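Local coordinates for leucyl-trna synthetase (Plasmodium falciparum, PDB 5FOC), which probably charges tRNA(Leu) with leucine as the full-length enzyme, this chain being its editing domain, which probably deacylates mischarged tRNA, at residues Val18-Ile29 and Trp110-Val121. The protein carries 2 engineered substitutions. Sequence-based numbering, arbitrary orientation.
Sequences VKDFYSIFMNSI and WNEDFFVKDKKV
Phe115 is the knob of this contact, its flat, wholly apolar ring slotting among Val18, Phe21, Tyr22 and Phe25 of helix 18-29, which runs roughly antiparallel to helix 112-118 (152° between their directions). The ring comes in edge first: Phe115 CZ stands over the centre of the Phe25 face, 3.5 Å from Phe25 CG, in an edge-to-face pair. With CG anti to the backbone N (chi1 179°) the Phe25 ring is carried toward helix 112-118, and its edge meets Trp110 CD1. Val18 CB lies 3.5 Å from Phe115 O; small branched Val18 and Val116 let the backbones come close, their CA atoms 6.1 Å apart. Phe21 turns a face to Val121, whose compact CG1 sits 3.5 Å from Phe21 CZ, a CH-pi contact. Tyr22 lies oblique to Phe115 and lays its face over Glu112 CA, Tyr22 CZ 3.2 Å from Glu112 N. Trp110 turns one broad indole face to Ile29, whose CG2 lies 3.5 Å from Trp110 CH2; Met26 SD adds an oblique Met-aromatic contact. At the polar margin, Lys19 sets CG against Val116 CG2, its NZ stopping 4.5 Å from Glu112 OE2, too far for a salt bridge. Through the aromatic cluster of Tyr22, Phe25, Trp110 and Phe115, Trp110 and helix 112-118 together face helix 18-35 beside the mixed sheet: Phe21 and Phe25 reach Leu149 of strand 146-152, Phe115 touches Ile182 of strand 181-185, and the backbone of Val121 hydrogen-bonds to that of Val15 in strand 7-15.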
loop_
_atom_site.group_PDB
_atom_site.type_symbol
_atom_site.label_atom_id
_atom_site.label_comp_id
_atom_site.label_asym_id
_atom_site.label_seq_id
_atom_site.Cartn_x
_atom_site.Cartn_y
_atom_site.Cartn_z
ATOM N N VAL A 18 -14.094 5.089 5.075
ATOM C CA VAL A 18 -14.169 5.984 3.949
ATOM C C VAL A 18 -14.686 7.355 4.255
ATOM O O VAL A 18 -14.273 8.326 3.685
ATOM C CB VAL A 18 -14.847 5.336 2.701
ATOM C CG1 VAL A 18 -13.950 4.211 2.107
ATOM C CG2 VAL A 18 -16.284 4.893 2.947
ATOM N N LYS A 19 -15.580 7.498 5.268
ATOM C CA LYS A 19 -15.938 8.837 5.661
ATOM C C LYS A 19 -14.802 9.642 6.270
ATOM O O LYS A 19 -14.701 10.821 6.034
ATOM C CB LYS A 19 -17.107 8.762 6.707
ATOM C CG LYS A 19 -18.379 8.278 6.054
ATOM C CD LYS A 19 -19.536 8.084 7.078
ATOM C CE LYS A 19 -20.774 7.525 6.396
ATOM N NZ LYS A 19 -21.941 7.523 7.363
ATOM N N ASP A 20 -13.924 9.009 7.044
ATOM C CA ASP A 20 -12.709 9.711 7.522
ATOM C C ASP A 20 -11.735 10.044 6.343
ATOM O O ASP A 20 -11.115 11.111 6.320
ATOM C CB ASP A 20 -11.944 8.865 8.554
ATOM C CG ASP A 20 -12.667 8.754 9.887
ATOM O OD1 ASP A 20 -13.554 9.594 10.233
ATOM O OD2 ASP A 20 -12.312 7.811 10.625
ATOM N N PHE A 21 -11.686 9.130 5.370
ATOM C CA PHE A 21 -10.919 9.419 4.166
ATOM C C PHE A 21 -11.467 10.670 3.445
ATOM O O PHE A 21 -10.705 11.530 3.005
ATOM C CB PHE A 21 -10.904 8.204 3.219
ATOM C CG PHE A 21 -9.929 8.357 2.013
ATOM C CD1 PHE A 21 -10.324 8.979 0.847
ATOM C CD2 PHE A 21 -8.657 7.876 2.124
ATOM C CE1 PHE A 21 -9.399 9.162 -0.220
ATOM C CE2 PHE A 21 -7.745 8.022 1.043
ATOM C CZ PHE A 21 -8.145 8.637 -0.111
ATOM N N TYR A 22 -12.793 10.761 3.285
ATOM C CA TYR A 22 -13.416 11.960 2.732
ATOM C C TYR A 22 -13.041 13.254 3.509
ATOM O O TYR A 22 -12.844 14.302 2.907
ATOM C CB TYR A 22 -14.949 11.773 2.763
ATOM C CG TYR A 22 -15.763 12.941 2.301
ATOM C CD1 TYR A 22 -15.515 13.593 1.098
ATOM C CD2 TYR A 22 -16.881 13.382 3.070
ATOM C CE1 TYR A 22 -16.292 14.658 0.691
ATOM C CE2 TYR A 22 -17.645 14.422 2.649
ATOM C CZ TYR A 22 -17.380 15.073 1.484
ATOM O OH TYR A 22 -18.151 16.119 1.050
ATOM N N SER A 23 -13.034 13.203 4.852
ATOM C CA SER A 23 -12.610 14.376 5.651
ATOM C C SER A 23 -11.165 14.790 5.300
ATOM O O SER A 23 -10.879 15.973 5.102
ATOM C CB SER A 23 -12.663 14.092 7.138
ATOM O OG SER A 23 -13.973 13.771 7.468
ATOM N N ILE A 24 -10.285 13.785 5.252
ATOM C CA ILE A 24 -8.889 14.019 4.870
ATOM C C ILE A 24 -8.808 14.661 3.471
ATOM O O ILE A 24 -8.139 15.684 3.304
ATOM C CB ILE A 24 -8.038 12.722 4.958
ATOM C CG1 ILE A 24 -7.906 12.212 6.401
ATOM C CG2 ILE A 24 -6.638 12.942 4.337
ATOM C CD1 ILE A 24 -7.429 10.768 6.513
ATOM N N PHE A 25 -9.583 14.127 2.540
ATOM C CA PHE A 25 -9.653 14.607 1.159
ATOM C C PHE A 25 -10.065 16.072 1.116
ATOM O O PHE A 25 -9.417 16.928 0.503
ATOM C CB PHE A 25 -10.536 13.669 0.328
ATOM C CG PHE A 25 -10.719 14.055 -1.118
ATOM C CD1 PHE A 25 -11.540 15.085 -1.526
ATOM C CD2 PHE A 25 -9.958 13.394 -2.103
ATOM C CE1 PHE A 25 -11.704 15.439 -2.860
ATOM C CE2 PHE A 25 -10.132 13.747 -3.422
ATOM C CZ PHE A 25 -10.928 14.768 -3.817
ATOM N N MET A 26 -11.194 16.418 1.769
ATOM C CA MET A 26 -11.674 17.781 1.710
ATOM C C MET A 26 -10.790 18.745 2.495
ATOM O O MET A 26 -10.678 19.909 2.126
ATOM C CB MET A 26 -13.160 17.856 2.212
ATOM C CG MET A 26 -14.109 17.127 1.275
ATOM S SD MET A 26 -14.014 17.627 -0.471
ATOM C CE MET A 26 -14.113 19.411 -0.384
ATOM N N ASN A 27 -10.158 18.267 3.568
ATOM C CA ASN A 27 -9.180 19.092 4.283
ATOM C C ASN A 27 -8.033 19.516 3.335
ATOM O O ASN A 27 -7.626 20.682 3.322
ATOM C CB ASN A 27 -8.587 18.359 5.510
ATOM C CG ASN A 27 -9.560 18.288 6.677
ATOM O OD1 ASN A 27 -10.510 19.054 6.739
ATOM N ND2 ASN A 27 -9.324 17.353 7.604
ATOM N N SER A 28 -7.603 18.564 2.506
ATOM C CA SER A 28 -6.531 18.809 1.496
ATOM C C SER A 28 -6.963 19.750 0.392
ATOM O O SER A 28 -6.190 20.654 0.003
ATOM C CB SER A 28 -6.028 17.483 0.942
ATOM O OG SER A 28 -5.416 16.783 2.004
ATOM N N ILE A 29 -8.197 19.583 -0.096
ATOM C CA ILE A 29 -8.731 20.501 -1.088
ATOM C C ILE A 29 -8.697 21.900 -0.492
ATOM O O ILE A 29 -8.255 22.850 -1.092
ATOM C CB ILE A 29 -10.180 20.152 -1.518
ATOM C CG1 ILE A 29 -10.257 18.806 -2.246
ATOM C CG2 ILE A 29 -10.808 21.225 -2.389
ATOM C CD1 ILE A 29 -9.382 18.693 -3.495
ATOM N N TRP A 110 -16.470 16.075 -5.120
ATOM C CA TRP A 110 -16.305 16.696 -3.786
ATOM C C TRP A 110 -17.576 16.500 -2.976
ATOM O O TRP A 110 -18.331 17.429 -2.752
ATOM C CB TRP A 110 -15.927 18.166 -3.898
ATOM C CG TRP A 110 -14.576 18.389 -4.626
ATOM C CD1 TRP A 110 -13.746 17.445 -5.192
ATOM C CD2 TRP A 110 -13.936 19.642 -4.828
ATOM N NE1 TRP A 110 -12.632 18.051 -5.765
ATOM C CE2 TRP A 110 -12.729 19.397 -5.568
ATOM C CE3 TRP A 110 -14.269 20.962 -4.503
ATOM C CZ2 TRP A 110 -11.855 20.414 -5.900
ATOM C CZ3 TRP A 110 -13.416 21.969 -4.884
ATOM C CH2 TRP A 110 -12.211 21.684 -5.568
ATOM N N ASN A 111 -17.839 15.262 -2.646
ATOM C CA ASN A 111 -19.172 14.834 -2.165
ATOM C C ASN A 111 -18.963 13.586 -1.391
ATOM O O ASN A 111 -18.314 12.667 -1.834
ATOM C CB ASN A 111 -20.073 14.586 -3.395
ATOM C CG ASN A 111 -21.534 14.456 -3.064
ATOM O OD1 ASN A 111 -21.924 13.682 -2.208
ATOM N ND2 ASN A 111 -22.347 15.143 -3.818
ATOM N N GLU A 112 -19.573 13.454 -0.217
ATOM C CA GLU A 112 -19.417 12.219 0.537
ATOM C C GLU A 112 -19.804 10.967 -0.256
ATOM O O GLU A 112 -19.176 9.908 -0.084
ATOM C CB GLU A 112 -20.336 12.267 1.799
ATOM C CG GLU A 112 -20.000 11.199 2.818
ATOM C CD GLU A 112 -21.160 10.970 3.795
ATOM O OE1 GLU A 112 -22.228 10.538 3.312
ATOM O OE2 GLU A 112 -21.004 11.238 5.003
ATOM N N ASP A 113 -20.842 11.074 -1.098
ATOM C CA ASP A 113 -21.367 9.940 -1.895
ATOM C C ASP A 113 -20.253 9.368 -2.800
ATOM O O ASP A 113 -20.212 8.182 -3.051
ATOM C CB ASP A 113 -22.522 10.357 -2.808
ATOM C CG ASP A 113 -23.871 10.513 -2.096
ATOM O OD1 ASP A 113 -24.035 10.028 -0.961
ATOM O OD2 ASP A 113 -24.758 11.105 -2.740
ATOM N N PHE A 114 -19.378 10.236 -3.260
ATOM C CA PHE A 114 -18.310 9.753 -4.133
ATOM C C PHE A 114 -17.422 8.716 -3.459
ATOM O O PHE A 114 -17.019 7.731 -4.092
ATOM C CB PHE A 114 -17.471 10.907 -4.613
ATOM C CG PHE A 114 -16.663 10.609 -5.839
ATOM C CD1 PHE A 114 -17.286 10.435 -7.064
ATOM C CD2 PHE A 114 -15.302 10.555 -5.771
ATOM C CE1 PHE A 114 -16.569 10.244 -8.234
ATOM C CE2 PHE A 114 -14.561 10.310 -6.930
ATOM C CZ PHE A 114 -15.200 10.152 -8.154
ATOM N N PHE A 115 -17.096 8.929 -2.185
ATOM C CA PHE A 115 -16.225 8.066 -1.407
ATOM C C PHE A 115 -16.948 6.933 -0.689
ATOM O O PHE A 115 -16.307 5.917 -0.381
ATOM C CB PHE A 115 -15.451 8.896 -0.409
ATOM C CG PHE A 115 -14.677 9.985 -1.055
ATOM C CD1 PHE A 115 -15.270 11.197 -1.402
ATOM C CD2 PHE A 115 -13.344 9.784 -1.385
ATOM C CE1 PHE A 115 -14.539 12.192 -2.063
ATOM C CE2 PHE A 115 -12.608 10.773 -2.031
ATOM C CZ PHE A 115 -13.185 11.962 -2.389
ATOM N N VAL A 116 -18.241 7.120 -0.386
ATOM C CA VAL A 116 -19.042 6.113 0.324
ATOM C C VAL A 116 -19.856 5.203 -0.622
ATOM O O VAL A 116 -19.931 4.000 -0.406
ATOM C CB VAL A 116 -20.003 6.772 1.358
ATOM C CG1 VAL A 116 -20.873 5.710 2.034
ATOM C CG2 VAL A 116 -19.199 7.528 2.392
ATOM N N LYS A 117 -20.493 5.784 -1.637
ATOM C CA LYS A 117 -21.382 5.029 -2.517
ATOM C C LYS A 117 -20.776 4.740 -3.889
ATOM O O LYS A 117 -20.892 3.615 -4.382
ATOM C CB LYS A 117 -22.683 5.779 -2.690
ATOM C CG LYS A 117 -23.531 5.882 -1.419
ATOM C CD LYS A 117 -24.955 6.240 -1.803
ATOM C CE LYS A 117 -25.763 6.781 -0.640
ATOM N NZ LYS A 117 -27.014 7.323 -1.211
ATOM N N ASP A 118 -20.117 5.725 -4.494
ATOM C CA ASP A 118 -19.857 5.676 -5.921
ATOM C C ASP A 118 -18.571 4.859 -6.207
ATOM O O ASP A 118 -18.553 4.067 -7.162
ATOM C CB ASP A 118 -19.668 7.094 -6.531
ATOM C CG ASP A 118 -20.946 7.963 -6.537
ATOM O OD1 ASP A 118 -22.060 7.451 -6.293
ATOM O OD2 ASP A 118 -20.817 9.201 -6.815
ATOM N N LYS A 119 -17.522 5.072 -5.411
ATOM C CA LYS A 119 -16.170 4.518 -5.724
ATOM C C LYS A 119 -15.638 3.736 -4.510
ATOM O O LYS A 119 -16.036 4.025 -3.340
ATOM C CB LYS A 119 -15.171 5.657 -6.033
ATOM C CG LYS A 119 -15.546 6.611 -7.128
ATOM C CD LYS A 119 -15.985 5.935 -8.411
ATOM C CE LYS A 119 -16.360 6.916 -9.492
ATOM N NZ LYS A 119 -16.700 6.183 -10.750
ATOM N N LYS A 120 -14.741 2.778 -4.760
ATOM C CA LYS A 120 -13.948 2.129 -3.720
ATOM C C LYS A 120 -12.656 2.920 -3.578
ATOM O O LYS A 120 -12.110 3.406 -4.573
ATOM C CB LYS A 120 -13.654 0.672 -4.049
ATOM C CG LYS A 120 -14.860 -0.220 -4.213
ATOM C CD LYS A 120 -14.436 -1.673 -4.127
ATOM C CE LYS A 120 -15.538 -2.672 -4.443
ATOM N NZ LYS A 120 -14.973 -4.048 -4.292
ATOM N N VAL A 121 -12.180 3.080 -2.357
ATOM C CA VAL A 121 -10.928 3.805 -2.102
ATOM C C VAL A 121 -9.853 2.788 -1.806
ATOM O O VAL A 121 -9.943 2.036 -0.859
ATOM C CB VAL A 121 -11.013 4.817 -0.953
ATOM C CG1 VAL A 121 -9.665 5.508 -0.764
ATOM C CG2 VAL A 121 -12.170 5.816 -1.140
#